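Local coordinates for protein putative mannose-1-phosphate guanylyl transferase (Thermus thermophilus, PDB 2CU2) that probably transfers a guanylyl group from GTP to mannose 1-phosphate, making GDP-mannose as other mannose-1-phosphate guanylyltransferases do, at residues Glu120-Ala123 / Thr124-Glu127; Arg143-Thr146 / Glu147-Tyr150; Ala195-Ala198 / Glu199-Arg203; Ile233-Gly236 / Val237-Ala241. All coordinates share one frame; numbering follows the deposited sequence.

Contact 1 (Glu120-Ala123 / Thr124-Glu127); sequences EALA and TMLE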
# COMPACT_ATOMS: atom_id res chain seq x y z
N GLU A 120 28.92 6.34 -27.26
CA GLU A 120 29.93 5.72 -28.11
C GLU A 120 29.27 4.74 -29.08
O GLU A 120 29.65 4.67 -30.25
CB GLU A 120 31.00 5.03 -27.26
CG GLU A 120 31.98 6.04 -26.65
CD GLU A 120 32.98 5.41 -25.70
OE1 GLU A 120 32.88 4.20 -25.42
OE2 GLU A 120 33.87 6.15 -25.20
N ALA A 121 28.26 4.01 -28.61
CA ALA A 121 27.55 3.07 -29.47
C ALA A 121 26.79 3.82 -30.58
O ALA A 121 26.77 3.39 -31.73
CB ALA A 121 26.58 2.23 -28.65
N LEU A 122 26.15 4.92 -30.21
CA LEU A 122 25.39 5.71 -31.18
C LEU A 122 26.32 6.35 -32.21
O LEU A 122 26.01 6.41 -33.39
CB LEU A 122 24.58 6.80 -30.48
CG LEU A 122 23.29 6.36 -29.80
CD1 LEU A 122 22.54 7.57 -29.25
CD2 LEU A 122 22.42 5.63 -30.80
N ALA A 123 27.47 6.84 -31.74
CA ALA A 123 28.45 7.46 -32.63
C ALA A 123 28.85 6.44 -33.68
O ALA A 123 28.95 6.75 -34.87
CB ALA A 123 29.68 7.92 -31.84
N THR A 124 29.07 5.21 -33.24
CA THR A 124 29.46 4.15 -34.15
C THR A 124 28.34 3.81 -35.13
O THR A 124 28.60 3.44 -36.27
CB THR A 124 29.88 2.89 -33.37
OG1 THR A 124 31.02 3.21 -32.57
CG2 THR A 124 30.23 1.76 -34.32
N MET A 125 27.10 3.94 -34.68
CA MET A 125 25.96 3.66 -35.55
C MET A 125 25.89 4.69 -36.67
O MET A 125 25.61 4.36 -37.82
CB MET A 125 24.66 3.66 -34.74
CG MET A 125 24.39 2.35 -34.00
SD MET A 125 22.89 2.39 -32.99
CE MET A 125 21.65 2.78 -34.23
N LEU A 126 26.16 5.95 -36.33
CA LEU A 126 26.14 7.02 -37.32
C LEU A 126 27.15 6.73 -38.43
O LEU A 126 26.85 6.89 -39.62
CB LEU A 126 26.46 8.36 -36.65
CG LEU A 126 25.43 8.81 -35.61
CD1 LEU A 126 25.93 10.06 -34.88
CD2 LEU A 126 24.10 9.09 -36.30
N GLU A 127 28.34 6.27 -38.05
CA GLU A 127 29.40 5.96 -39.00
C GLU A 127 29.03 4.77 -39.88
O GLU A 127 29.30 4.73 -41.08
CB GLU A 127 30.67 5.65 -38.21
CG GLU A 127 31.20 6.86 -37.45
CD GLU A 127 32.68 6.70 -37.24
OE1 GLU A 127 33.10 5.65 -36.78
OE2 GLU A 127 33.42 7.63 -37.55
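L122 O accepts the amide of L126 at 3.0 Å between L122 O and L126 N, with an N-H...O angle of 156°. This is the regular i to i+4 bond of an alpha helix, and three others of the same kind run beside it. E120 O takes T124 N, A121 O takes M125 N, and A123 O takes E127 N at 3.3 Å, the longest of the set. Side-chain carbons also pack against these carbonyls: L126 CG is 3.3 Å from L122 O, and M125 CG is 3.4 Å from A121 O. T124 holds OG1 beside its own backbone N (chi1 -62°), a torsion that turns the hydroxyl back along the helix and places OG1 3.1 Å from E120 O, whereas its methyl CG2 is swung to the other side. The apolar side rests on L122 and M125, whose chains cross obliquely: L122 CD2 meets M125 SD at 3.9 Å. M125 is extended as far as its sulfur and bends only at its last torsion (chi3 58°), so it is the thioether and not the terminal methyl that touches the leucine branch. L122 and M125 both rest on V189 of strand 184-192, and M125 also on V247 of strand 244-249 and on V135 and L137 of strand 134-139, while E120 and E127 are exposed. The segment is thus an amphipathic helix, one side laid on the central mixed sheet, as expected of the alpha/beta nucleotidyltransferase domain in the GT-A clan.

Contact 2 (Arg143-Thr146 / Glu147-Tyr150); sequences RPET and EYGY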
# COMPACT_ATOMS: atom_id res chain seq x y z
N ARG A 143 18.77 -12.74 -20.18
CA ARG A 143 17.69 -13.65 -19.82
C ARG A 143 16.81 -13.90 -21.05
O ARG A 143 16.75 -13.07 -21.96
CB ARG A 143 16.83 -13.04 -18.71
CG ARG A 143 16.12 -11.77 -19.15
CD ARG A 143 15.21 -11.19 -18.08
NE ARG A 143 14.42 -10.10 -18.63
CZ ARG A 143 14.91 -8.90 -18.97
NH1 ARG A 143 16.20 -8.63 -18.80
NH2 ARG A 143 14.11 -7.99 -19.50
N PRO A 144 16.09 -15.03 -21.08
CA PRO A 144 15.21 -15.38 -22.20
C PRO A 144 13.96 -14.51 -22.17
O PRO A 144 12.86 -15.01 -21.94
CB PRO A 144 14.88 -16.85 -21.96
CG PRO A 144 14.98 -17.04 -20.44
CD PRO A 144 16.02 -16.07 -20.03
N GLU A 145 14.12 -13.20 -22.38
CA GLU A 145 12.99 -12.28 -22.36
C GLU A 145 12.07 -12.55 -23.55
O GLU A 145 12.52 -12.57 -24.70
CB GLU A 145 13.49 -10.83 -22.40
CG GLU A 145 12.37 -9.80 -22.29
CD GLU A 145 11.45 -10.07 -21.13
OE1 GLU A 145 11.90 -9.95 -19.97
OE2 GLU A 145 10.28 -10.42 -21.37
N THR A 146 10.79 -12.76 -23.26
CA THR A 146 9.81 -13.06 -24.30
C THR A 146 9.10 -11.83 -24.87
O THR A 146 8.43 -11.92 -25.89
CB THR A 146 8.73 -14.01 -23.76
OG1 THR A 146 7.97 -13.35 -22.74
CG2 THR A 146 9.37 -15.26 -23.18
N GLU A 147 9.26 -10.67 -24.22
CA GLU A 147 8.60 -9.46 -24.70
C GLU A 147 9.47 -8.60 -25.60
O GLU A 147 9.01 -7.59 -26.14
CB GLU A 147 8.12 -8.62 -23.51
CG GLU A 147 6.92 -9.21 -22.80
CD GLU A 147 5.79 -9.54 -23.76
OE1 GLU A 147 5.36 -8.65 -24.52
OE2 GLU A 147 5.32 -10.70 -23.74
N TYR A 148 10.72 -8.98 -25.78
CA TYR A 148 11.62 -8.21 -26.64
C TYR A 148 11.72 -8.81 -28.03
O TYR A 148 11.36 -9.97 -28.27
CB TYR A 148 13.03 -8.17 -26.06
CG TYR A 148 13.19 -7.46 -24.74
CD1 TYR A 148 12.15 -6.69 -24.21
CD2 TYR A 148 14.40 -7.51 -24.05
CE1 TYR A 148 12.31 -6.00 -23.01
CE2 TYR A 148 14.57 -6.81 -22.85
CZ TYR A 148 13.53 -6.06 -22.34
OH TYR A 148 13.70 -5.37 -21.17
N GLY A 149 12.21 -7.99 -28.94
CA GLY A 149 12.45 -8.45 -30.29
C GLY A 149 13.93 -8.79 -30.28
O GLY A 149 14.69 -8.24 -29.47
N TYR A 150 14.35 -9.70 -31.14
CA TYR A 150 15.75 -10.10 -31.23
C TYR A 150 16.27 -9.85 -32.64
O TYR A 150 15.48 -9.67 -33.57
CB TYR A 150 15.92 -11.58 -30.88
CG TYR A 150 15.66 -11.91 -29.42
CD1 TYR A 150 14.40 -11.74 -28.85
CD2 TYR A 150 16.69 -12.40 -28.61
CE1 TYR A 150 14.16 -12.05 -27.52
CE2 TYR A 150 16.46 -12.72 -27.27
CZ TYR A 150 15.20 -12.53 -26.73
OH TYR A 150 14.98 -12.80 -25.41
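An inverse gamma turn centred on P144 lies within this loop, and E145, the residue after it, reaches E147, Y148 and Y150. The carboxylate is divided between two tasks. E145 OE1 is gripped side-on by two nitrogens of R143, NE at 2.9 Å and NH2 at 3.0 Å, both near the guanidinium plane. E145 OE2 spends its anti lone pair on the amide of E147, with OE2 and E147 N 3.0 Å apart and an N-H...O angle of 157°. The chain gets there by setting CG opposite the backbone N (chi1 -177°) and then folding at chi2 (50°), which lays the methylene on the aromatic ring: E145 CG stands 3.4 Å from the centroid of Y148, a CH-pi contact over the face. R143 NH2 also gives a weak bond to Y148 OH, whose stronger partner is D255. Y150 OH donates to a lone pair of E145 O, in the carbonyl plane, at 2.6 Å. With an alanine here, R143 would probably lose its carboxylate mate and E147 N its acceptor, while the face of Y148 lost its methylene cover. The loop joins strand 134-139 to strand 150-157: W185 of strand 184-192 meets both tyrosines edge-to-face, E147 pairs with K169, and P144 packs on helix 172-180.

Contact 3 (Ala195-Ala198 / Glu199-Arg203); sequences ATMA and ELFRR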
# COMPACT_ATOMS: atom_id res chain seq x y z
N ALA A 195 17.38 9.78 -46.61
CA ALA A 195 17.02 9.22 -47.91
C ALA A 195 16.87 7.69 -47.88
O ALA A 195 16.00 7.11 -48.51
CB ALA A 195 18.08 9.61 -48.94
N THR A 196 17.78 7.01 -47.15
CA THR A 196 17.69 5.55 -47.12
C THR A 196 16.38 5.06 -46.50
O THR A 196 15.85 4.01 -46.84
CB THR A 196 18.92 4.94 -46.42
OG1 THR A 196 20.11 5.32 -47.12
CG2 THR A 196 18.83 3.41 -46.37
N MET A 197 15.85 5.83 -45.52
CA MET A 197 14.55 5.44 -44.97
C MET A 197 13.42 5.76 -45.94
O MET A 197 12.44 5.04 -46.06
CB MET A 197 14.34 6.15 -43.62
CG MET A 197 12.99 5.83 -42.96
SD MET A 197 12.64 4.07 -42.84
CE MET A 197 13.67 3.68 -41.42
N ALA A 198 13.56 6.91 -46.64
CA ALA A 198 12.57 7.23 -47.66
C ALA A 198 12.45 6.09 -48.66
O ALA A 198 11.36 5.67 -49.05
CB ALA A 198 13.02 8.51 -48.38
N GLU A 199 13.62 5.61 -49.12
CA GLU A 199 13.62 4.52 -50.08
C GLU A 199 13.04 3.24 -49.48
O GLU A 199 12.40 2.44 -50.15
CB GLU A 199 15.06 4.29 -50.55
CG GLU A 199 15.19 3.21 -51.64
CD GLU A 199 14.19 3.46 -52.75
OE1 GLU A 199 13.93 4.61 -53.06
OE2 GLU A 199 13.74 2.49 -53.35
N LEU A 200 13.31 3.03 -48.18
CA LEU A 200 12.74 1.85 -47.53
C LEU A 200 11.21 1.93 -47.47
O LEU A 200 10.51 0.94 -47.61
CB LEU A 200 13.32 1.74 -46.11
CG LEU A 200 14.72 1.14 -46.09
CD1 LEU A 200 15.32 1.08 -44.69
CD2 LEU A 200 14.80 -0.29 -46.63
N PHE A 201 10.70 3.15 -47.20
CA PHE A 201 9.25 3.33 -47.21
C PHE A 201 8.69 2.93 -48.59
O PHE A 201 7.70 2.22 -48.72
CB PHE A 201 8.91 4.81 -46.95
CG PHE A 201 8.93 5.18 -45.48
CD1 PHE A 201 8.99 4.20 -44.49
CD2 PHE A 201 8.87 6.52 -45.13
CE1 PHE A 201 8.99 4.58 -43.15
CE2 PHE A 201 8.88 6.89 -43.78
CZ PHE A 201 8.94 5.92 -42.79
N ARG A 202 9.36 3.45 -49.64
CA ARG A 202 8.92 3.18 -51.01
C ARG A 202 8.83 1.68 -51.31
O ARG A 202 7.92 1.20 -51.98
CB ARG A 202 9.91 3.84 -51.96
CG ARG A 202 9.74 3.36 -53.40
CD ARG A 202 9.79 4.52 -54.40
NE ARG A 202 10.49 4.11 -55.63
CZ ARG A 202 11.74 4.57 -55.80
NH1 ARG A 202 12.30 5.35 -54.89
NH2 ARG A 202 12.43 4.23 -56.90
N ARG A 203 9.83 0.92 -50.80
CA ARG A 203 9.89 -0.51 -51.13
C ARG A 203 8.95 -1.39 -50.28
O ARG A 203 8.31 -2.29 -50.78
CB ARG A 203 11.33 -1.01 -50.93
CG ARG A 203 12.35 -0.39 -51.87
CD ARG A 203 13.78 -0.85 -51.54
NE ARG A 203 14.74 -0.23 -52.45
CZ ARG A 203 16.05 -0.32 -52.14
NH1 ARG A 203 16.46 -0.95 -51.05
NH2 ARG A 203 16.95 0.25 -52.95
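M197 and F201, one turn apart, form the close-packed half of this helical contact. M197 swings CG opposite its backbone N (chi1 179°) and then folds at both following torsions, curling the thioether toward the phenyl ring. Its CG lies over one face, 4.2 Å from the centroid of F201, as a CH-pi contact offset toward the rim. M197 SD approaches obliquely, 3.7 Å from F201 CE1, which makes a Met-aromatic pair. M197 O lies over a face of the same ring and also accepts F201 N at 2.8 Å, while L200 N bonds to T196 O. The other half faces solvent and is held by charge. E199 serves two arginines with separate oxygens: OE1 meets R202 NH1 at 2.6 Å, and OE2 meets R203 NE at 3.0 Å, a salt bridge whose hydrogen bond is weak. R203 lays one guanidinium face on E199 CG, 3.3 Å above the plane. Here R202 bends while R203 runs out extended, both exposed, unlike the buried M197 and F201. Helix 194-204 turns its apolar side to V92 and L89 of helix 83-98, A198 meets L212 of helix 206-216, and helix 233-238 packs against M197 and L200.

Contact 4 (Ile233-Gly236 / Val237-Ala241); sequences IDYG and VMEKA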
# COMPACT_ATOMS: atom_id res chain seq x y z
N ILE A 233 7.98 0.57 -36.68
CA ILE A 233 9.00 0.66 -37.70
C ILE A 233 9.76 -0.66 -37.83
O ILE A 233 10.32 -1.00 -38.87
CB ILE A 233 9.96 1.79 -37.33
CG1 ILE A 233 10.95 2.04 -38.46
CG2 ILE A 233 10.76 1.39 -36.08
CD1 ILE A 233 10.25 2.51 -39.74
N ASP A 234 9.79 -1.41 -36.71
CA ASP A 234 10.47 -2.70 -36.72
C ASP A 234 9.80 -3.69 -37.67
O ASP A 234 10.44 -4.40 -38.44
CB ASP A 234 10.44 -3.26 -35.29
CG ASP A 234 11.22 -2.34 -34.37
OD1 ASP A 234 10.67 -1.30 -33.99
OD2 ASP A 234 12.35 -2.67 -34.02
N TYR A 235 8.46 -3.76 -37.58
CA TYR A 235 7.72 -4.71 -38.40
C TYR A 235 7.50 -4.17 -39.82
O TYR A 235 7.53 -4.90 -40.80
CB TYR A 235 6.37 -4.97 -37.73
CG TYR A 235 5.55 -5.89 -38.56
CD1 TYR A 235 5.98 -7.20 -38.76
CD2 TYR A 235 4.32 -5.49 -39.06
CE1 TYR A 235 5.17 -8.10 -39.45
CE2 TYR A 235 3.51 -6.38 -39.76
CZ TYR A 235 3.94 -7.68 -39.95
OH TYR A 235 3.14 -8.59 -40.62
N GLY A 236 7.23 -2.86 -39.90
CA GLY A 236 6.89 -2.27 -41.19
C GLY A 236 8.10 -2.13 -42.11
O GLY A 236 8.00 -2.17 -43.33
N VAL A 237 9.28 -1.94 -41.49
CA VAL A 237 10.46 -1.67 -42.30
C VAL A 237 11.64 -2.59 -41.96
O VAL A 237 12.20 -3.27 -42.80
CB VAL A 237 10.87 -0.21 -42.08
CG1 VAL A 237 12.25 0.04 -42.68
CG2 VAL A 237 9.87 0.71 -42.75
N MET A 238 12.04 -2.54 -40.67
CA MET A 238 13.27 -3.21 -40.28
C MET A 238 13.31 -4.69 -40.66
O MET A 238 14.30 -5.21 -41.16
CB MET A 238 13.44 -3.04 -38.76
CG MET A 238 13.77 -1.60 -38.38
SD MET A 238 14.98 -0.85 -39.48
CE MET A 238 14.57 0.87 -39.18
N GLU A 239 12.20 -5.40 -40.37
CA GLU A 239 12.19 -6.84 -40.59
C GLU A 239 12.27 -7.19 -42.08
O GLU A 239 12.47 -8.34 -42.47
CB GLU A 239 10.92 -7.42 -39.97
CG GLU A 239 10.90 -7.25 -38.45
CD GLU A 239 9.60 -7.79 -37.90
OE1 GLU A 239 9.31 -7.56 -36.73
OE2 GLU A 239 8.88 -8.46 -38.65
N LYS A 240 12.07 -6.17 -42.93
CA LYS A 240 12.12 -6.41 -44.37
C LYS A 240 13.37 -5.80 -45.03
O LYS A 240 13.70 -6.08 -46.18
CB LYS A 240 10.85 -5.82 -45.00
CG LYS A 240 9.64 -5.92 -44.06
CD LYS A 240 8.41 -6.53 -44.75
CE LYS A 240 7.28 -6.85 -43.76
NZ LYS A 240 6.15 -5.96 -44.01
N ALA A 241 14.07 -4.93 -44.27
CA ALA A 241 15.25 -4.26 -44.82
C ALA A 241 16.37 -5.24 -45.19
O ALA A 241 16.73 -6.14 -44.45
CB ALA A 241 15.76 -3.26 -43.78
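I233 and M238 mark the ends of a pi-type turn in helix 233-238, where the usual i to i+4 spacing widens by one residue. I233 O accepts M238 N at 2.9 Å in a nearly straight bond (173°) that lies in the carbonyl plane, and it also takes V237 N at 3.0 Å from above that plane. One carbonyl is therefore held by two amides. I233 directs CG1 opposite its backbone N and then kinks at chi2 (63°), carrying CD1 to 3.5 Å from V237 CG2. M238 folds at its own second torsion (chi2 -43°), a hook that returns its methyl CE to 3.9 Å from I233 CG1. Y235 also sets CG opposite its N, which swings the ring outward, and the extended chain of E239 comes up to its rim: E239 OE2 lies 3.2 Å from Y235 CD1 near the ring plane, with the carboxylate turned steeply against the ring. The placing of E239 is less certain, its chain being crowded against D234 O. An alanine in its place would probably leave the edge of Y235 without its carboxylate neighbour and open a gap beside the ring. K240, bent along its length, passes CE 3.6 Å from Y235 O, and its NZ ends 5.0 Å from the centroid of the Y235 ring, nearly above it, a long, at most weakly attractive cation-pi approach.

Overall arrangement
Local motifs here are joined in two ways: directly, helix on helix, or through strand 184-192. Contacts 3 and 4 touch: M197 CE meets M238 CE at 3.7 Å, and L200 CD1 reaches V237 CG1 at 3.8 Å. Contact 2 comes within about 7 Å of contact 4 at the nearest atoms, and N186 of that strand links them, bonded to the backbone of G149 and weakly to D234. Contact 1 touches none of the others; its centre is about 20 Å from that of contact 4. It uses V189 and A191 where contact 4 uses F190, consistent with opposite faces of one strand. A sulfate, probably from crystallisation, lies about 5 Å from the E120 side chain.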